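Local structure of putative outer membrane lipoprotein (Salmonella typhimurium LT2, 2RD1) at residues N4-T9 with T14-G19; T30-Q35 with R40-N45; Q18-L23 with A48-A53. The protein is of unknown function but is a predicted outer membrane lipoprotein with a small DUF903 domain of the SH3 clan. All coordinates share one frame; numbering follows the deposited sequence.

Contact 1 of 3, residues N4-T9 with T14-G19; sequences NYVMTT and TIVTQG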
# COMPACT_ATOMS: atom_id res chain seq x y z
N ASN A 4 -4.72 8.35 2.23
CA ASN A 4 -3.38 7.79 2.28
C ASN A 4 -3.35 6.50 3.06
O ASN A 4 -4.01 6.35 4.09
CB ASN A 4 -2.41 8.78 2.93
CG ASN A 4 -1.86 9.80 1.96
OD1 ASN A 4 -1.41 10.87 2.36
ND2 ASN A 4 -1.89 9.48 0.67
N TYR A 5 -2.58 5.55 2.55
CA TYR A 5 -2.41 4.27 3.20
C TYR A 5 -0.92 4.07 3.25
O TYR A 5 -0.19 4.59 2.40
CB TYR A 5 -3.03 3.13 2.38
CG TYR A 5 -4.48 2.85 2.69
CD1 TYR A 5 -5.48 3.74 2.31
CD2 TYR A 5 -4.86 1.69 3.35
CE1 TYR A 5 -6.83 3.47 2.59
CE2 TYR A 5 -6.19 1.41 3.63
CZ TYR A 5 -7.17 2.30 3.25
OH TYR A 5 -8.49 2.01 3.52
N VAL A 6 -0.47 3.34 4.26
CA VAL A 6 0.94 3.05 4.41
C VAL A 6 1.10 1.55 4.28
O VAL A 6 0.49 0.77 5.02
CB VAL A 6 1.49 3.50 5.77
CG1 VAL A 6 2.93 3.03 5.93
CG2 VAL A 6 1.40 5.01 5.88
N MSE A 7 1.91 1.17 3.30
CA MSE A 7 2.19 -0.22 2.99
C MSE A 7 3.56 -0.61 3.52
O MSE A 7 4.54 0.11 3.31
CB MSE A 7 2.16 -0.39 1.47
CG MSE A 7 2.53 -1.78 0.98
SE MSE A 7 2.62 -1.81 -0.97
CE MSE A 7 0.75 -2.02 -1.35
N THR A 8 3.63 -1.74 4.21
CA THR A 8 4.89 -2.24 4.72
C THR A 8 5.19 -3.52 3.97
O THR A 8 4.36 -4.43 3.91
CB THR A 8 4.81 -2.53 6.22
OG1 THR A 8 4.49 -1.32 6.91
CG2 THR A 8 6.15 -3.05 6.73
N THR A 9 6.38 -3.61 3.38
CA THR A 9 6.72 -4.80 2.61
C THR A 9 7.48 -5.84 3.43
O THR A 9 8.03 -5.55 4.49
CB THR A 9 7.53 -4.44 1.33
OG1 THR A 9 8.83 -3.96 1.69
CG2 THR A 9 6.79 -3.35 0.52
N THR A 14 8.87 0.98 3.65
CA THR A 14 7.67 1.70 4.03
C THR A 14 7.29 2.56 2.85
O THR A 14 8.07 3.41 2.42
CB THR A 14 7.91 2.60 5.25
OG1 THR A 14 8.24 1.79 6.39
CG2 THR A 14 6.66 3.40 5.55
N ILE A 15 6.10 2.35 2.31
CA ILE A 15 5.64 3.11 1.14
C ILE A 15 4.26 3.70 1.36
O ILE A 15 3.34 3.00 1.75
CB ILE A 15 5.62 2.19 -0.10
CG1 ILE A 15 7.04 1.72 -0.41
CG2 ILE A 15 5.01 2.91 -1.30
CD1 ILE A 15 7.13 0.26 -0.72
N VAL A 16 4.13 5.00 1.10
CA VAL A 16 2.85 5.69 1.26
C VAL A 16 2.09 5.64 -0.07
O VAL A 16 2.68 5.84 -1.13
CB VAL A 16 3.07 7.18 1.65
CG1 VAL A 16 1.74 7.89 1.78
CG2 VAL A 16 3.87 7.26 2.94
N THR A 17 0.79 5.38 -0.03
CA THR A 17 0.03 5.33 -1.26
C THR A 17 -1.12 6.33 -1.26
O THR A 17 -1.50 6.87 -0.22
CB THR A 17 -0.57 3.92 -1.50
OG1 THR A 17 -1.61 3.67 -0.54
CG2 THR A 17 0.51 2.83 -1.38
N GLN A 18 -1.67 6.58 -2.44
CA GLN A 18 -2.80 7.48 -2.60
C GLN A 18 -3.97 6.54 -2.82
O GLN A 18 -4.02 5.82 -3.83
CB GLN A 18 -2.60 8.38 -3.83
CG GLN A 18 -1.29 9.17 -3.84
CD GLN A 18 -1.19 10.13 -5.03
OE1 GLN A 18 -1.42 9.75 -6.18
NE2 GLN A 18 -0.85 11.38 -4.76
N GLY A 19 -4.89 6.52 -1.87
CA GLY A 19 -6.03 5.62 -1.98
C GLY A 19 -5.65 4.23 -1.51
O GLY A 19 -4.47 3.92 -1.39

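Contact 2 of 3, residues T30-Q35 with R40-N45; sequences TSYTDQ and REINSN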
# COMPACT_ATOMS: atom_id res chain seq x y z
N THR A 30 -0.96 -6.74 -6.25
CA THR A 30 -1.64 -5.67 -5.55
C THR A 30 -1.19 -4.40 -6.24
O THR A 30 -0.01 -4.06 -6.22
CB THR A 30 -1.24 -5.60 -4.05
OG1 THR A 30 -1.59 -6.82 -3.40
CG2 THR A 30 -1.96 -4.45 -3.37
N SER A 31 -2.12 -3.71 -6.87
CA SER A 31 -1.77 -2.48 -7.56
C SER A 31 -2.02 -1.29 -6.65
O SER A 31 -2.98 -1.28 -5.88
CB SER A 31 -2.60 -2.34 -8.82
OG SER A 31 -3.97 -2.16 -8.49
N TYR A 32 -1.14 -0.30 -6.73
CA TYR A 32 -1.27 0.92 -5.94
C TYR A 32 -0.74 2.11 -6.73
O TYR A 32 -0.14 1.93 -7.79
CB TYR A 32 -0.47 0.82 -4.63
CG TYR A 32 1.02 0.72 -4.82
CD1 TYR A 32 1.63 -0.48 -5.16
CD2 TYR A 32 1.83 1.83 -4.65
CE1 TYR A 32 3.02 -0.57 -5.33
CE2 TYR A 32 3.22 1.76 -4.82
CZ TYR A 32 3.80 0.55 -5.16
OH TYR A 32 5.17 0.47 -5.29
N THR A 33 -0.97 3.31 -6.20
CA THR A 33 -0.52 4.55 -6.83
C THR A 33 0.43 5.24 -5.86
O THR A 33 0.01 5.63 -4.77
CB THR A 33 -1.69 5.50 -7.09
OG1 THR A 33 -2.73 4.82 -7.80
CG2 THR A 33 -1.23 6.69 -7.91
N ASP A 34 1.69 5.41 -6.24
CA ASP A 34 2.63 6.06 -5.35
C ASP A 34 2.33 7.55 -5.17
O ASP A 34 1.32 8.05 -5.68
CB ASP A 34 4.07 5.88 -5.85
CG ASP A 34 4.29 6.40 -7.26
OD1 ASP A 34 3.85 7.52 -7.56
OD2 ASP A 34 4.93 5.68 -8.06
N GLN A 35 3.20 8.25 -4.44
CA GLN A 35 3.02 9.68 -4.19
C GLN A 35 3.22 10.55 -5.43
O GLN A 35 2.98 11.75 -5.38
CB GLN A 35 3.96 10.15 -3.09
CG GLN A 35 3.53 9.79 -1.67
CD GLN A 35 2.16 10.36 -1.32
OE1 GLN A 35 1.13 9.89 -1.81
NE2 GLN A 35 2.15 11.37 -0.46
N ARG A 40 1.67 1.49 -9.72
CA ARG A 40 2.54 0.33 -9.63
C ARG A 40 1.74 -0.91 -9.28
O ARG A 40 0.53 -0.86 -9.11
CB ARG A 40 3.60 0.54 -8.55
CG ARG A 40 4.20 1.93 -8.46
CD ARG A 40 5.25 2.19 -9.52
NE ARG A 40 5.95 3.44 -9.26
CZ ARG A 40 6.86 3.97 -10.07
NH1 ARG A 40 7.20 3.36 -11.20
NH2 ARG A 40 7.44 5.12 -9.74
N GLU A 41 2.45 -2.02 -9.16
CA GLU A 41 1.85 -3.29 -8.79
C GLU A 41 2.93 -4.06 -8.06
O GLU A 41 4.12 -3.91 -8.37
CB GLU A 41 1.38 -4.05 -10.04
CG GLU A 41 0.20 -4.99 -9.80
CD GLU A 41 -0.39 -5.57 -11.09
OE1 GLU A 41 0.34 -6.27 -11.81
OE2 GLU A 41 -1.59 -5.31 -11.37
N ILE A 42 2.54 -4.87 -7.08
CA ILE A 42 3.50 -5.65 -6.31
C ILE A 42 2.88 -6.98 -5.92
O ILE A 42 1.67 -7.09 -5.75
CB ILE A 42 3.92 -4.90 -5.02
CG1 ILE A 42 4.89 -5.76 -4.21
CG2 ILE A 42 2.69 -4.58 -4.16
CD1 ILE A 42 5.39 -5.08 -2.94
N ASN A 43 3.71 -8.00 -5.81
CA ASN A 43 3.23 -9.32 -5.42
C ASN A 43 2.58 -9.23 -4.04
O ASN A 43 3.18 -8.76 -3.08
CB ASN A 43 4.38 -10.33 -5.42
CG ASN A 43 4.01 -11.63 -4.75
OD1 ASN A 43 2.90 -12.14 -4.92
ND2 ASN A 43 4.95 -12.19 -3.99
N SER A 44 1.33 -9.69 -3.96
CA SER A 44 0.57 -9.65 -2.72
C SER A 44 1.27 -10.34 -1.55
O SER A 44 0.96 -10.07 -0.40
CB SER A 44 -0.80 -10.28 -2.93
OG SER A 44 -1.50 -9.63 -3.98
N ASN A 45 2.22 -11.23 -1.85
CA ASN A 45 2.94 -11.94 -0.80
C ASN A 45 4.01 -11.04 -0.19
O ASN A 45 4.44 -11.25 0.95
CB ASN A 45 3.59 -13.21 -1.36
CG ASN A 45 2.57 -14.22 -1.84
OD1 ASN A 45 1.91 -14.02 -2.86
ND2 ASN A 45 2.43 -15.32 -1.10

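Contact 3 of 3, residues Q18-L23 with A48-A53; sequences QGKPQL and AQLIKA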
# COMPACT_ATOMS: atom_id res chain seq x y z
N GLN A 18 -1.67 6.58 -2.44
CA GLN A 18 -2.80 7.48 -2.60
C GLN A 18 -3.97 6.54 -2.82
O GLN A 18 -4.02 5.82 -3.83
CB GLN A 18 -2.60 8.38 -3.83
CG GLN A 18 -1.29 9.17 -3.84
CD GLN A 18 -1.19 10.13 -5.03
OE1 GLN A 18 -1.42 9.75 -6.18
NE2 GLN A 18 -0.85 11.38 -4.76
N GLY A 19 -4.89 6.52 -1.87
CA GLY A 19 -6.03 5.62 -1.98
C GLY A 19 -5.65 4.23 -1.51
O GLY A 19 -4.47 3.92 -1.39
N LYS A 20 -6.65 3.39 -1.24
CA LYS A 20 -6.40 2.02 -0.78
C LYS A 20 -5.98 1.10 -1.92
O LYS A 20 -6.67 0.99 -2.93
CB LYS A 20 -7.66 1.45 -0.12
CG LYS A 20 -7.53 -0.01 0.33
CD LYS A 20 -8.83 -0.53 0.96
CE LYS A 20 -8.60 -1.91 1.59
NZ LYS A 20 -9.82 -2.46 2.26
N PRO A 21 -4.83 0.42 -1.77
CA PRO A 21 -4.35 -0.49 -2.80
C PRO A 21 -5.37 -1.59 -3.07
O PRO A 21 -6.12 -1.97 -2.18
CB PRO A 21 -3.04 -1.02 -2.21
CG PRO A 21 -2.56 0.15 -1.40
CD PRO A 21 -3.83 0.58 -0.70
N GLN A 22 -5.39 -2.10 -4.30
CA GLN A 22 -6.35 -3.14 -4.67
C GLN A 22 -5.66 -4.48 -4.90
O GLN A 22 -4.61 -4.55 -5.53
CB GLN A 22 -7.13 -2.71 -5.91
CG GLN A 22 -7.92 -1.43 -5.72
CD GLN A 22 -9.02 -1.56 -4.68
OE1 GLN A 22 -9.96 -2.33 -4.87
NE2 GLN A 22 -8.89 -0.83 -3.58
N LEU A 23 -6.29 -5.54 -4.41
CA LEU A 23 -5.75 -6.88 -4.53
C LEU A 23 -6.54 -7.78 -5.48
O LEU A 23 -7.76 -7.88 -5.38
CB LEU A 23 -5.67 -7.51 -3.14
CG LEU A 23 -5.53 -9.02 -2.93
CD1 LEU A 23 -4.37 -9.59 -3.73
CD2 LEU A 23 -5.34 -9.29 -1.45
N ALA A 48 3.43 -6.85 3.83
CA ALA A 48 3.30 -7.23 5.24
C ALA A 48 2.05 -6.62 5.85
O ALA A 48 1.23 -7.33 6.44
CB ALA A 48 4.54 -6.80 6.01
N GLN A 49 1.91 -5.30 5.72
CA GLN A 49 0.74 -4.61 6.24
C GLN A 49 0.27 -3.47 5.34
O GLN A 49 1.04 -2.85 4.62
CB GLN A 49 1.00 -4.10 7.66
CG GLN A 49 0.64 -5.14 8.72
CD GLN A 49 0.98 -4.72 10.14
OE1 GLN A 49 2.14 -4.50 10.47
NE2 GLN A 49 -0.04 -4.63 10.99
N LEU A 50 -1.03 -3.21 5.38
CA LEU A 50 -1.63 -2.14 4.59
C LEU A 50 -2.50 -1.36 5.56
O LEU A 50 -3.62 -1.76 5.86
CB LEU A 50 -2.50 -2.74 3.49
CG LEU A 50 -2.52 -2.02 2.16
CD1 LEU A 50 -1.43 -2.61 1.27
CD2 LEU A 50 -3.88 -2.19 1.50
N ILE A 51 -2.00 -0.23 6.02
CA ILE A 51 -2.73 0.55 7.02
C ILE A 51 -3.17 1.94 6.59
O ILE A 51 -2.37 2.71 6.07
CB ILE A 51 -1.86 0.64 8.29
CG1 ILE A 51 -1.60 -0.78 8.81
CG2 ILE A 51 -2.54 1.53 9.34
CD1 ILE A 51 -0.59 -0.87 9.95
N LYS A 52 -4.45 2.24 6.81
CA LYS A 52 -5.00 3.54 6.47
C LYS A 52 -4.35 4.56 7.40
O LYS A 52 -4.41 4.41 8.62
CB LYS A 52 -6.52 3.56 6.65
CG LYS A 52 -7.15 4.82 6.06
CD LYS A 52 -8.64 4.97 6.39
CE LYS A 52 -9.51 3.96 5.66
NZ LYS A 52 -10.97 4.19 5.95
N ALA A 53 -3.75 5.59 6.83
CA ALA A 53 -3.09 6.60 7.64
C ALA A 53 -4.06 7.48 8.42
O ALA A 53 -5.17 7.75 7.97
CB ALA A 53 -2.20 7.49 6.76

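Contact 1 of 3, residues N4-T9 with T14-G19
Met7 and Ile15 form the straightest rung of this antiparallel hairpin: Met7 N donates to Ile15 O at 2.8 Å with an N-H...O angle of 173°, and Ile15 N returns a bond to Met7 O. The next hydrogen-bonded pair, Tyr5 with Thr17, is less even. Thr17 N sits 2.7 Å from Tyr5 O, whereas Tyr5 N reaches Thr17 O at 3.3 Å from above the carbonyl plane. The other side of that plane is taken by Asn4 ND2, 2.8 Å from Thr17 O, so two donors grip one oxygen. On the sheet face of Tyr5, Met7, Ile15 and Thr17, Thr17 OG1, placed between its own backbone N and carbonyl carbon (chi1 70°), lies 3.3 Å from Tyr5 CB and donates to Gly19 O at 3.0 Å, linking Thr17 to the backbone two residues on. The face of Asn4, Val6, Thr14 and Val16 is looser beyond the asparagine and partly solvent-exposed: Val6 CG1 and Thr14 CG2 meet at 3.8 Å, but the CG2 methyls of Val6 and Val16 are 4.5 Å apart. Strand 4-9 is central in its sheet, with strand 47-52 bonded along its other edge; Met7 packs on Leu50, while Ile15 and Thr17 touch Tyr32 of strand 29-33.

Contact 2 of 3, residues T30-Q35 with R40-N45
The beta hairpin of strands 29-33 and 39-43 brings the Tyr32 ring over the side chain of Arg40, a cross-strand pair on the face that also carries Thr30 and Ile42. Arg40 CB lies 3.8 Å from the ring centroid and 28° off the normal, which meets the geometry of a CH-pi contact; it is displaced toward the rim, where Arg40 CG follows at 3.6 Å from Tyr32 CZ. The tyrosine reaches across because its CG stands between the backbone N and the carbonyl carbon (chi1 65°), swinging the ring over the neighbouring strand. Ile42 CG2 continues the apolar patch, 4.2 Å from Tyr32 CE1.

Two-way backbone bonds at Thr30-Ile42 and Tyr32-Arg40 set the register. Between them lies the non-hydrogen-bonded pair Ser31-Glu41, with CA atoms 3.9 Å apart, on the opposite face. Strand 29-33 is the middle strand of its three-stranded sheet, bonded on its other side to strand 22-24 through Ser31 and Gln22, and Tyr32 also packs on Pro21.

The arginine chain bends at the CB-CG bond and then runs extended to Asp34. Arg40 NE meets Asp34 OD2 at 2.7 Å, nearly in line with the C-O bond of that oxygen, and the bond from NH2 is weak. The carboxylate and guanidinium planes are 57° apart, so this is no coplanar two-oxygen pairing: OD2 alone takes both N-H groups, while Asp34 OD1 accepts from the backbone N of Glu36.

Contact 3 of 3, residues Q18-L23 with A48-A53
Pro21 and Leu50 point at each other from two separate backbones, and the CD2 methyl of Leu50 sits over one face of the Pro21 ring. It stands about 3.6 Å above the mean plane of the five ring atoms, displaced toward the CG-CD bond, and its closest approach is to Pro21 CD at 3.5 Å. The second methyl has a different role: Leu50 CD1 lies outside the rim, beside Pro21 CG at 4.0 Å. Both bonds leaving the alpha carbons are directed across the contact, so the side chains bridge backbones whose CA atoms, of Pro21 and Leu50, are 8.0 Å apart. Leu50 has unusual torsions, chi1 -144° and chi2 91°, neither in a staggered position; at 2.30 Å resolution this may reflect either packing or a loosely defined side chain.

Lys20 adds a marginal contact, Lys20 CG to Leu50 CD2 at 4.4 Å, through the aliphatic root of an extended chain. No hydrogen bond crosses the contact, and the two segments bury only 111 Å² between them. The one side-chain bond within either segment spans Pro21, linking the residues before and after it: Gln22 NE2 donates to Lys20 O at 2.9 Å and 170°, approaching from above the carbonyl plane.

Met7 touches Pro21 from the first sheet, and Thr30 covers it from the second. Pro21 and Leu50 thus belong to the apolar packing between the two three-stranded sheets, consistent with a small SH3-like beta fold, as the family's clan suggests.

In the fold
From the N terminus, contact 1 closes the first hairpin, strands 4-9 and 14-18, across a four-residue connection. Residues 18-23 then carry the chain into strand 22-24 of the second sheet, and contact 3 opens here, sharing Gln18 and Gly19 with contact 1. Contact 2 closes the next hairpin, strands 29-33 and 39-43, entirely within the long excursion that contact 3 completes when residues 48-53 return to the first sheet. Contacts 1 and 2 therefore follow in series, each within one sheet, whereas contact 3 spans the two. A backbone bond between Gln18 and Thr33 also links the two hairpins, while Val6 with Ile51 places the last strand beside the first.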